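Local coordinates for protein VP1 (Merkel cell polyomavirus, PDB 4FMH) that forms the pentameric units of the icosahedral viral capsid and binds sialylated oligosaccharides through a sialic acid site required for infection, at residues Y48-Q53 with I63-P68; P59-K64 with Q152-K157; G161-I166 with N194-V199. All coordinates share one frame; numbering follows the deposited sequence.

Contact 1: Y48-Q53 with I63-P68; sequences YTYDLQ and IKENLP. With SIA (N-acetyl-alpha-neuraminic acid), chain U.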
loop_
_atom_site.group_PDB
_atom_site.type_symbol
_atom_site.label_atom_id
_atom_site.label_comp_id
_atom_site.label_asym_id
_atom_site.label_seq_id
_atom_site.Cartn_x
_atom_site.Cartn_y
_atom_site.Cartn_z
ATOM N N TYR B 48 24.341 4.098 -15.109
ATOM C CA TYR B 48 24.713 4.048 -13.696
ATOM C C TYR B 48 25.480 5.308 -13.277
ATOM O O TYR B 48 25.921 6.107 -14.124
ATOM C CB TYR B 48 25.594 2.822 -13.395
ATOM C CG TYR B 48 24.963 1.480 -13.667
ATOM C CD1 TYR B 48 24.336 0.765 -12.640
ATOM C CD2 TYR B 48 25.011 0.906 -14.945
ATOM C CE1 TYR B 48 23.756 -0.476 -12.880
ATOM C CE2 TYR B 48 24.439 -0.343 -15.191
ATOM C CZ TYR B 48 23.812 -1.019 -14.152
ATOM O OH TYR B 48 23.240 -2.244 -14.385
ATOM N N THR B 49 25.630 5.475 -11.969
ATOM C CA THR B 49 26.569 6.429 -11.404
ATOM C C THR B 49 27.894 5.691 -11.210
ATOM O O THR B 49 27.999 4.494 -11.514
ATOM C CB THR B 49 26.104 6.954 -10.020
ATOM O OG1 THR B 49 26.021 5.863 -9.092
ATOM C CG2 THR B 49 24.756 7.653 -10.114
ATOM N N TYR B 50 28.905 6.400 -10.711
ATOM C CA TYR B 50 30.058 5.732 -10.109
ATOM C C TYR B 50 29.695 5.367 -8.665
ATOM O O TYR B 50 28.513 5.329 -8.309
ATOM C CB TYR B 50 31.324 6.607 -10.177
ATOM C CG TYR B 50 32.003 6.650 -11.536
ATOM C CD1 TYR B 50 31.514 5.911 -12.620
ATOM C CD2 TYR B 50 33.167 7.400 -11.724
ATOM C CE1 TYR B 50 32.151 5.939 -13.856
ATOM C CE2 TYR B 50 33.810 7.437 -12.955
ATOM C CZ TYR B 50 33.297 6.707 -14.016
ATOM O OH TYR B 50 33.936 6.744 -15.233
ATOM N N ASP B 51 30.690 5.104 -7.830
ATOM C CA ASP B 51 30.406 4.681 -6.462
ATOM C C ASP B 51 30.080 5.861 -5.560
ATOM O O ASP B 51 30.849 6.820 -5.459
ATOM C CB ASP B 51 31.557 3.834 -5.913
ATOM C CG ASP B 51 31.823 2.608 -6.764
ATOM O OD1 ASP B 51 33.009 2.279 -6.984
ATOM O OD2 ASP B 51 30.843 1.978 -7.231
ATOM N N LEU B 52 28.918 5.788 -4.924
ATOM C CA LEU B 52 28.446 6.848 -4.045
ATOM C C LEU B 52 28.946 6.607 -2.626
ATOM O O LEU B 52 28.705 5.548 -2.041
ATOM C CB LEU B 52 26.914 6.930 -4.084
ATOM C CG LEU B 52 26.327 7.376 -5.429
ATOM C CD1 LEU B 52 24.921 6.822 -5.615
ATOM C CD2 LEU B 52 26.339 8.896 -5.576
ATOM N N GLN B 53 29.651 7.595 -2.084
ATOM C CA GLN B 53 30.261 7.487 -0.761
ATOM C C GLN B 53 30.276 8.835 -0.056
ATOM O O GLN B 53 30.572 9.853 -0.686
ATOM C CB GLN B 53 31.720 7.020 -0.868
ATOM C CG GLN B 53 31.956 5.654 -1.487
ATOM C CD GLN B 53 33.392 5.198 -1.324
ATOM O OE1 GLN B 53 33.779 4.692 -0.268
ATOM N NE2 GLN B 53 34.192 5.378 -2.371
ATOM N N ILE B 63 31.627 14.308 -7.963
ATOM C CA ILE B 63 31.975 14.298 -9.389
ATOM C C ILE B 63 30.705 14.180 -10.252
ATOM O O ILE B 63 29.666 13.682 -9.786
ATOM C CB ILE B 63 32.955 13.149 -9.731
ATOM C CG1 ILE B 63 32.329 11.788 -9.363
ATOM C CG2 ILE B 63 34.306 13.380 -9.035
ATOM C CD1 ILE B 63 33.166 10.563 -9.745
ATOM N N LYS B 64 30.799 14.630 -11.503
ATOM C CA LYS B 64 29.683 14.582 -12.459
ATOM C C LYS B 64 29.043 13.204 -12.529
ATOM O O LYS B 64 27.819 13.089 -12.659
ATOM C CB LYS B 64 30.156 14.926 -13.874
ATOM C CG LYS B 64 30.578 16.354 -14.120
ATOM C CD LYS B 64 30.858 16.564 -15.614
ATOM C CE LYS B 64 31.869 15.546 -16.154
ATOM N NZ LYS B 64 31.569 15.170 -17.559
ATOM N N GLU B 65 29.877 12.166 -12.455
ATOM C CA GLU B 65 29.416 10.785 -12.621
ATOM C C GLU B 65 28.520 10.323 -11.470
ATOM O O GLU B 65 27.849 9.303 -11.581
ATOM C CB GLU B 65 30.597 9.828 -12.790
ATOM C CG GLU B 65 31.334 9.944 -14.131
ATOM C CD GLU B 65 32.259 11.155 -14.235
ATOM O OE1 GLU B 65 32.617 11.760 -13.194
ATOM O OE2 GLU B 65 32.632 11.501 -15.377
ATOM N N ASN B 66 28.504 11.091 -10.381
ATOM C CA ASN B 66 27.688 10.767 -9.212
ATOM C C ASN B 66 26.451 11.646 -9.056
ATOM O O ASN B 66 25.822 11.674 -7.986
ATOM C CB ASN B 66 28.543 10.793 -7.944
ATOM C CG ASN B 66 29.344 9.515 -7.760
ATOM O OD1 ASN B 66 29.194 8.556 -8.524
ATOM N ND2 ASN B 66 30.201 9.496 -6.751
ATOM N N LEU B 67 26.093 12.335 -10.140
ATOM C CA LEU B 67 24.989 13.282 -10.129
ATOM C C LEU B 67 23.943 12.966 -11.216
ATOM O O LEU B 67 23.958 13.588 -12.298
ATOM C CB LEU B 67 25.532 14.719 -10.265
ATOM C CG LEU B 67 26.505 15.190 -9.163
ATOM C CD1 LEU B 67 27.218 16.492 -9.534
ATOM C CD2 LEU B 67 25.805 15.322 -7.795
ATOM N N PRO B 68 23.035 11.990 -10.940
ATOM C CA PRO B 68 21.942 11.714 -11.877
ATOM C C PRO B 68 21.182 12.995 -12.206
ATOM O O PRO B 68 20.948 13.839 -11.326
ATOM C CB PRO B 68 21.050 10.724 -11.107
ATOM C CG PRO B 68 22.008 10.015 -10.195
ATOM C CD PRO B 68 22.999 11.083 -9.775
HETATM C C1 SIA U . 35.250 -1.816 -6.130
HETATM C C2 SIA U . 35.790 -2.019 -7.547
HETATM C C3 SIA U . 34.611 -2.263 -8.507
HETATM C C4 SIA U . 33.812 -1.004 -8.863
HETATM C C5 SIA U . 34.730 0.135 -9.298
HETATM C C6 SIA U . 35.876 0.362 -8.305
HETATM C C7 SIA U . 36.872 1.394 -8.867
HETATM C C8 SIA U . 37.822 2.003 -7.826
HETATM C C9 SIA U . 38.942 1.062 -7.391
HETATM C C10 SIA U . 33.799 1.957 -10.658
HETATM C C11 SIA U . 32.920 3.168 -10.659
HETATM N N5 SIA U . 33.922 1.332 -9.482
HETATM O O1A SIA U . 34.200 -2.413 -5.787
HETATM O O1B SIA U . 35.868 -1.074 -5.326
HETATM O O4 SIA U . 32.882 -1.274 -9.929
HETATM O O6 SIA U . 36.555 -0.874 -7.994
HETATM O O7 SIA U . 37.609 0.815 -9.954
HETATM O O8 SIA U . 38.421 3.202 -8.342
HETATM O O9 SIA U . 38.568 0.474 -6.143
HETATM O O10 SIA U . 34.364 1.584 -11.673
#
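Tyr50 and Glu65 lie side by side where the long loop between strands 11-28 and 71-76 of the VP1 jelly-roll domain folds back on itself, and the same fold presents part of the sialic acid site. With CG anti to the carbonyl carbon (chi1 -77°), the Tyr50 side chain can be followed outward past Asn66, the sugar, Ile63 and Glu65. Its CB sits 3.3 Å from OD1 of Asn66. At the near end of the ring, Tyr50 CD1 is 3.7 Å from C11, the acetyl methyl of the sugar, which arrives obliquely. Across the ring, Tyr50 CD2 touches CD1 of Ile63 at 3.7 Å. One face belongs to Glu65, whose CB makes a CH-pi contact 3.8 Å from the Tyr50 ring centroid; Glu65 CG continues along CE2 and CZ, and the bent chain leaves its carboxylate plane only 21° from that of the ring.

Two bonds tie the backbone on either side of this side chain: Tyr50 N donates to Glu65 O (3.2 Å) from above the carbonyl plane, and Asn66 ND2 reaches Asp51 O at 3.0 Å. The Asp51 side chain turns to the ligand, its OD2 in a salt bridge to Lys264, which is itself bonded to the sugar. Its other oxygen, Asp51 OD1, accepts the N5 hydrogen of N-acetyl-alpha-neuraminic acid at 2.8 Å, nearly straight at 163°.

Contact 2: P59-K64 with Q152-K157; sequences PDQPIK and QTQYPK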
loop_
_atom_site.group_PDB
_atom_site.type_symbol
_atom_site.label_atom_id
_atom_site.label_comp_id
_atom_site.label_asym_id
_atom_site.label_seq_id
_atom_site.Cartn_x
_atom_site.Cartn_y
_atom_site.Cartn_z
ATOM N N PRO B 59 34.579 19.912 2.611
ATOM C CA PRO B 59 33.211 19.780 2.090
ATOM C C PRO B 59 33.063 18.637 1.089
ATOM O O PRO B 59 34.062 18.100 0.604
ATOM C CB PRO B 59 32.988 21.118 1.387
ATOM C CG PRO B 59 34.357 21.480 0.866
ATOM C CD PRO B 59 35.384 20.823 1.768
ATOM N N ASP B 60 31.817 18.281 0.790
ATOM C CA ASP B 60 31.522 17.345 -0.287
ATOM C C ASP B 60 31.909 17.997 -1.619
ATOM O O ASP B 60 31.583 19.157 -1.873
ATOM C CB ASP B 60 30.028 16.994 -0.280
ATOM C CG ASP B 60 29.679 15.857 -1.229
ATOM O OD1 ASP B 60 30.570 15.049 -1.587
ATOM O OD2 ASP B 60 28.493 15.766 -1.615
ATOM N N GLN B 61 32.622 17.251 -2.456
ATOM C CA GLN B 61 32.993 17.718 -3.788
ATOM C C GLN B 61 32.640 16.624 -4.795
ATOM O O GLN B 61 33.521 15.951 -5.326
ATOM C CB GLN B 61 34.486 18.076 -3.836
ATOM C CG GLN B 61 34.861 19.308 -2.996
ATOM C CD GLN B 61 36.364 19.441 -2.750
ATOM O OE1 GLN B 61 37.058 18.451 -2.507
ATOM N NE2 GLN B 61 36.864 20.675 -2.794
ATOM N N PRO B 62 31.334 16.434 -5.050
ATOM C CA PRO B 62 30.879 15.301 -5.866
ATOM C C PRO B 62 31.302 15.433 -7.327
ATOM O O PRO B 62 31.351 16.548 -7.853
ATOM C CB PRO B 62 29.350 15.371 -5.741
ATOM C CG PRO B 62 29.051 16.788 -5.416
ATOM C CD PRO B 62 30.214 17.289 -4.612
ATOM N N ILE B 63 31.627 14.308 -7.963
ATOM C CA ILE B 63 31.975 14.298 -9.389
ATOM C C ILE B 63 30.705 14.180 -10.252
ATOM O O ILE B 63 29.666 13.682 -9.786
ATOM C CB ILE B 63 32.955 13.149 -9.731
ATOM C CG1 ILE B 63 32.329 11.788 -9.363
ATOM C CG2 ILE B 63 34.306 13.380 -9.035
ATOM C CD1 ILE B 63 33.166 10.563 -9.745
ATOM N N LYS B 64 30.799 14.630 -11.503
ATOM C CA LYS B 64 29.683 14.582 -12.459
ATOM C C LYS B 64 29.043 13.204 -12.529
ATOM O O LYS B 64 27.819 13.089 -12.659
ATOM C CB LYS B 64 30.156 14.926 -13.874
ATOM C CG LYS B 64 30.578 16.354 -14.120
ATOM C CD LYS B 64 30.858 16.564 -15.614
ATOM C CE LYS B 64 31.869 15.546 -16.154
ATOM N NZ LYS B 64 31.569 15.170 -17.559
ATOM N N GLN B 152 26.663 23.626 1.570
ATOM C CA GLN B 152 28.126 23.664 1.497
ATOM C C GLN B 152 28.716 22.723 0.446
ATOM O O GLN B 152 29.922 22.759 0.197
ATOM C CB GLN B 152 28.749 23.408 2.874
ATOM C CG GLN B 152 28.485 24.525 3.874
ATOM C CD GLN B 152 29.180 24.325 5.214
ATOM O OE1 GLN B 152 29.582 23.220 5.568
ATOM N NE2 GLN B 152 29.318 25.404 5.965
ATOM N N THR B 153 27.866 21.901 -0.173
ATOM C CA THR B 153 28.285 21.019 -1.259
ATOM C C THR B 153 28.907 21.838 -2.403
ATOM O O THR B 153 28.350 22.862 -2.827
ATOM C CB THR B 153 27.103 20.179 -1.806
ATOM O OG1 THR B 153 26.415 19.530 -0.719
ATOM C CG2 THR B 153 27.597 19.123 -2.783
ATOM N N GLN B 154 30.063 21.387 -2.880
ATOM C CA GLN B 154 30.772 22.075 -3.961
ATOM C C GLN B 154 30.612 21.285 -5.243
ATOM O O GLN B 154 31.378 20.359 -5.516
ATOM C CB GLN B 154 32.254 22.270 -3.612
ATOM C CG GLN B 154 32.476 22.977 -2.285
ATOM C CD GLN B 154 33.902 23.474 -2.090
ATOM O OE1 GLN B 154 34.846 22.977 -2.711
ATOM N NE2 GLN B 154 34.063 24.460 -1.212
ATOM N N TYR B 155 29.582 21.632 -6.009
ATOM C CA TYR B 155 29.300 20.948 -7.265
ATOM C C TYR B 155 30.337 21.363 -8.312
ATOM O O TYR B 155 30.872 22.467 -8.231
ATOM C CB TYR B 155 27.870 21.246 -7.732
ATOM C CG TYR B 155 26.822 20.639 -6.818
ATOM C CD1 TYR B 155 26.483 19.288 -6.916
ATOM C CD2 TYR B 155 26.188 21.411 -5.842
ATOM C CE1 TYR B 155 25.529 18.713 -6.061
ATOM C CE2 TYR B 155 25.225 20.851 -4.986
ATOM C CZ TYR B 155 24.906 19.505 -5.101
ATOM O OH TYR B 155 23.966 18.949 -4.251
ATOM N N PRO B 156 30.643 20.473 -9.275
ATOM C CA PRO B 156 31.617 20.847 -10.307
ATOM C C PRO B 156 31.127 22.076 -11.055
ATOM O O PRO B 156 29.931 22.178 -11.363
ATOM C CB PRO B 156 31.643 19.630 -11.236
ATOM C CG PRO B 156 31.088 18.502 -10.412
ATOM C CD PRO B 156 30.084 19.130 -9.508
ATOM N N LYS B 157 32.043 23.008 -11.306
ATOM C CA LYS B 157 31.721 24.270 -11.963
ATOM C C LYS B 157 31.224 24.049 -13.387
ATOM O O LYS B 157 31.807 23.268 -14.143
ATOM C CB LYS B 157 32.938 25.200 -11.967
ATOM C CG LYS B 157 33.209 25.909 -10.637
ATOM C CD LYS B 157 34.208 25.143 -9.768
ATOM C CE LYS B 157 34.453 25.845 -8.431
ATOM N NZ LYS B 157 35.057 27.200 -8.602
HETATM O O HOH W 1 26.508 16.828 -0.239
HETATM O O HOH W 2 32.860 18.987 -7.154
#
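Gln61 and Gln154 reach out alongside each other and mark the solvent-facing flank of a seam between two surface loops of the VP1 jelly roll. Residues 59-64 come from the loop before strand 71-76, residues 152-157 from the loop before helix 166-170; the two irregular, extended segments head in similar directions, 30° apart. A single direct backbone hydrogen bond joins them, Gln154 N to Asp60 O at 2.9 Å, and the side chains settle around it.

On the glutamine flank both chains are extended beyond CG, which brings their ends level. The amide planes are turned 52° against each other, yet Gln61 NE2 still donates to Gln154 OE1 at 3.1 Å, with the acceptor in the Gln61 amide plane and the donor tilted from the Gln154 carbonyl plane. Next to this pair the Pro59 ring crosses the Gln154 chain obliquely, its CG 3.6 Å from Gln154 CD.

The buried flank repeats the side-by-side theme with Asp60 and Thr153. The Thr153 rotamer sets CG2 opposite the backbone N, and the methyl is turned to Asp60 OD2 and Pro62 CD, both at 3.7 Å from Thr153 CG2; it also lies over one face of the Tyr155 ring, offset toward the rim. The polar ends have further partners: Asp60 OD2 bonds His111 of a second subunit, Thr153 OG1 bonds Asp150 O, and a water donates to both of these side-chain oxygens. Pro62 CG leans on Tyr155 CD1 at 3.9 Å, while the tyrosine hydroxyl is held by Glu198.

Farther along, Pro156 CG presses to 3.2 Å from Pro62 O. A second water closes this end, donating to Pro62 O at 3.0 Å and to Gln154 O at 2.6 Å.

Contact 3: G161-I166 with N194-V199; sequences GGPITI and NYPIEV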
loop_
_atom_site.group_PDB
_atom_site.type_symbol
_atom_site.label_atom_id
_atom_site.label_comp_id
_atom_site.label_asym_id
_atom_site.label_seq_id
_atom_site.Cartn_x
_atom_site.Cartn_y
_atom_site.Cartn_z
ATOM N N GLY B 161 32.904 22.294 -17.355
ATOM C CA GLY B 161 32.218 21.130 -17.923
ATOM C C GLY B 161 31.183 20.491 -17.006
ATOM O O GLY B 161 30.589 19.465 -17.350
ATOM N N GLY B 162 30.959 21.101 -15.844
ATOM C CA GLY B 162 30.031 20.560 -14.846
ATOM C C GLY B 162 28.564 20.764 -15.188
ATOM O O GLY B 162 28.237 21.367 -16.209
ATOM N N PRO B 163 27.662 20.264 -14.330
ATOM C CA PRO B 163 26.229 20.466 -14.542
ATOM C C PRO B 163 25.795 21.880 -14.148
ATOM O O PRO B 163 26.581 22.627 -13.572
ATOM C CB PRO B 163 25.602 19.446 -13.591
ATOM C CG PRO B 163 26.564 19.364 -12.468
ATOM C CD PRO B 163 27.932 19.514 -13.088
ATOM N N ILE B 164 24.552 22.236 -14.457
ATOM C CA ILE B 164 23.989 23.504 -14.006
ATOM C C ILE B 164 23.393 23.325 -12.612
ATOM O O ILE B 164 22.504 22.504 -12.415
ATOM C CB ILE B 164 22.930 24.047 -14.994
ATOM C CG1 ILE B 164 23.602 24.416 -16.324
ATOM C CG2 ILE B 164 22.208 25.273 -14.399
ATOM C CD1 ILE B 164 22.710 24.258 -17.520
ATOM N N THR B 165 23.900 24.091 -11.650
ATOM C CA THR B 165 23.402 24.032 -10.274
ATOM C C THR B 165 23.059 25.440 -9.776
ATOM O O THR B 165 23.072 26.393 -10.556
ATOM C CB THR B 165 24.406 23.322 -9.321
ATOM O OG1 THR B 165 25.631 24.060 -9.270
ATOM C CG2 THR B 165 24.697 21.887 -9.791
ATOM N N ILE B 166 22.729 25.563 -8.492
ATOM C CA ILE B 166 22.256 26.828 -7.934
ATOM C C ILE B 166 23.303 27.942 -8.052
ATOM O O ILE B 166 22.973 29.074 -8.418
ATOM C CB ILE B 166 21.752 26.668 -6.472
ATOM C CG1 ILE B 166 20.542 25.718 -6.425
ATOM C CG2 ILE B 166 21.381 28.030 -5.871
ATOM C CD1 ILE B 166 19.925 25.528 -5.022
ATOM N N ASN B 194 21.989 17.585 -17.694
ATOM C CA ASN B 194 22.775 18.663 -17.078
ATOM C C ASN B 194 22.203 19.326 -15.825
ATOM O O ASN B 194 22.866 20.164 -15.205
ATOM C CB ASN B 194 23.120 19.737 -18.111
ATOM C CG ASN B 194 24.534 19.611 -18.619
ATOM O OD1 ASN B 194 25.476 20.126 -18.006
ATOM N ND2 ASN B 194 24.699 18.921 -19.747
ATOM N N TYR B 195 20.982 18.960 -15.455
ATOM C CA TYR B 195 20.362 19.514 -14.267
ATOM C C TYR B 195 20.232 18.385 -13.251
ATOM O O TYR B 195 19.404 17.492 -13.437
ATOM C CB TYR B 195 18.995 20.117 -14.606
ATOM C CG TYR B 195 19.089 21.408 -15.391
ATOM C CD1 TYR B 195 19.158 21.400 -16.783
ATOM C CD2 TYR B 195 19.117 22.637 -14.735
ATOM C CE1 TYR B 195 19.251 22.592 -17.508
ATOM C CE2 TYR B 195 19.210 23.834 -15.444
ATOM C CZ TYR B 195 19.278 23.802 -16.830
ATOM O OH TYR B 195 19.371 24.979 -17.534
ATOM N N PRO B 196 21.082 18.393 -12.199
ATOM C CA PRO B 196 21.049 17.277 -11.244
ATOM C C PRO B 196 19.734 17.194 -10.478
ATOM O O PRO B 196 19.194 18.205 -10.022
ATOM C CB PRO B 196 22.208 17.581 -10.284
ATOM C CG PRO B 196 23.135 18.494 -11.075
ATOM C CD PRO B 196 22.183 19.331 -11.910
ATOM N N ILE B 197 19.239 15.971 -10.354
ATOM C CA ILE B 197 18.032 15.681 -9.609
ATOM C C ILE B 197 18.138 16.120 -8.139
ATOM O O ILE B 197 17.175 16.672 -7.586
ATOM C CB ILE B 197 17.685 14.185 -9.739
ATOM C CG1 ILE B 197 17.348 13.858 -11.206
ATOM C CG2 ILE B 197 16.548 13.782 -8.782
ATOM C CD1 ILE B 197 17.474 12.367 -11.560
ATOM N N GLU B 198 19.303 15.909 -7.517
ATOM C CA GLU B 198 19.480 16.253 -6.100
ATOM C C GLU B 198 19.539 17.768 -5.855
ATOM O O GLU B 198 19.557 18.223 -4.709
ATOM C CB GLU B 198 20.714 15.555 -5.504
ATOM C CG GLU B 198 22.061 16.227 -5.839
ATOM C CD GLU B 198 23.218 15.622 -5.043
ATOM O OE1 GLU B 198 23.315 14.379 -4.994
ATOM O OE2 GLU B 198 24.027 16.387 -4.472
ATOM N N VAL B 199 19.564 18.543 -6.935
ATOM C CA VAL B 199 19.598 19.996 -6.821
ATOM C C VAL B 199 18.261 20.637 -7.211
ATOM O O VAL B 199 17.862 21.643 -6.623
ATOM C CB VAL B 199 20.722 20.610 -7.691
ATOM C CG1 VAL B 199 20.670 22.133 -7.634
ATOM C CG2 VAL B 199 22.088 20.100 -7.249
HETATM O O HOH W 3 27.492 18.047 -16.814
#
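Ile164 N donates to Asn194 O at 2.8 Å, and this one direct backbone bond sets two irregular segments against each other with Pro163 opposite Asn194 and Ile164 opposite Tyr195. From that point Ile164 extends along Tyr195. Its CB lies over the ring face in a CH-pi contact, 4.2 Å from the Tyr195 centroid. CG2 sits beyond the rim, 3.5 Å from Tyr195 CE2. CD1 reaches the far end, above the CZ-OH bond and 3.4 Å from Tyr195 OH. With Ile164 CG1 anti to the carbonyl carbon (chi1 -66°), the longer branch follows the ring toward its hydroxyl. That hydroxyl is itself bonded to Asp190.

The prolines meet differently. Pro163 and Pro196 cross at about a right angle, with CB of Pro163 3.7 Å from CG of Pro196, and Pro196 CD packs close to the carbonyl oxygen of Ile164, whose hydrogen-bond donor is Trp200 NE1. Farther on, the methyl CG2 of Thr165 touches both Pro196 and Val199, and Ile166 CG1 packs on Val199 CG1 at 3.8 Å. These contacts are largely buried and mostly apolar.

Segment 161-166 runs directly into helix 166-170, with Thr165 at the N-cap position. Segment 194-199 connects strands 186-189 and 200-202, the two outer strands of a small antiparallel sheet centred on strand 142-146; Tyr195 packs back on Ala187 and Leu189 of the first, while Ile197 reaches strand 250-263 of the larger sheet.

Overall arrangement
The three contacts form one cluster of loops on the same side of the jelly-roll domain, their centres 10 to 12 Å apart. Contacts 1 and 2 share Ile63 and Lys64, so the loop before strand 71-76 serves both the sialic acid site and segment 152-157. Continuing along that second loop leads to 161-166 and helix 166-170, and contact 3 then brings in 194-199. Probable hydrogen bonds join the contacts: Tyr155 OH with Glu198 OE2 links contacts 2 and 3, and Pro68 O with Ile197 N links 1 and 3. All three touch a second subunit, so the receptor-binding loop is continuous with the pentamer interface.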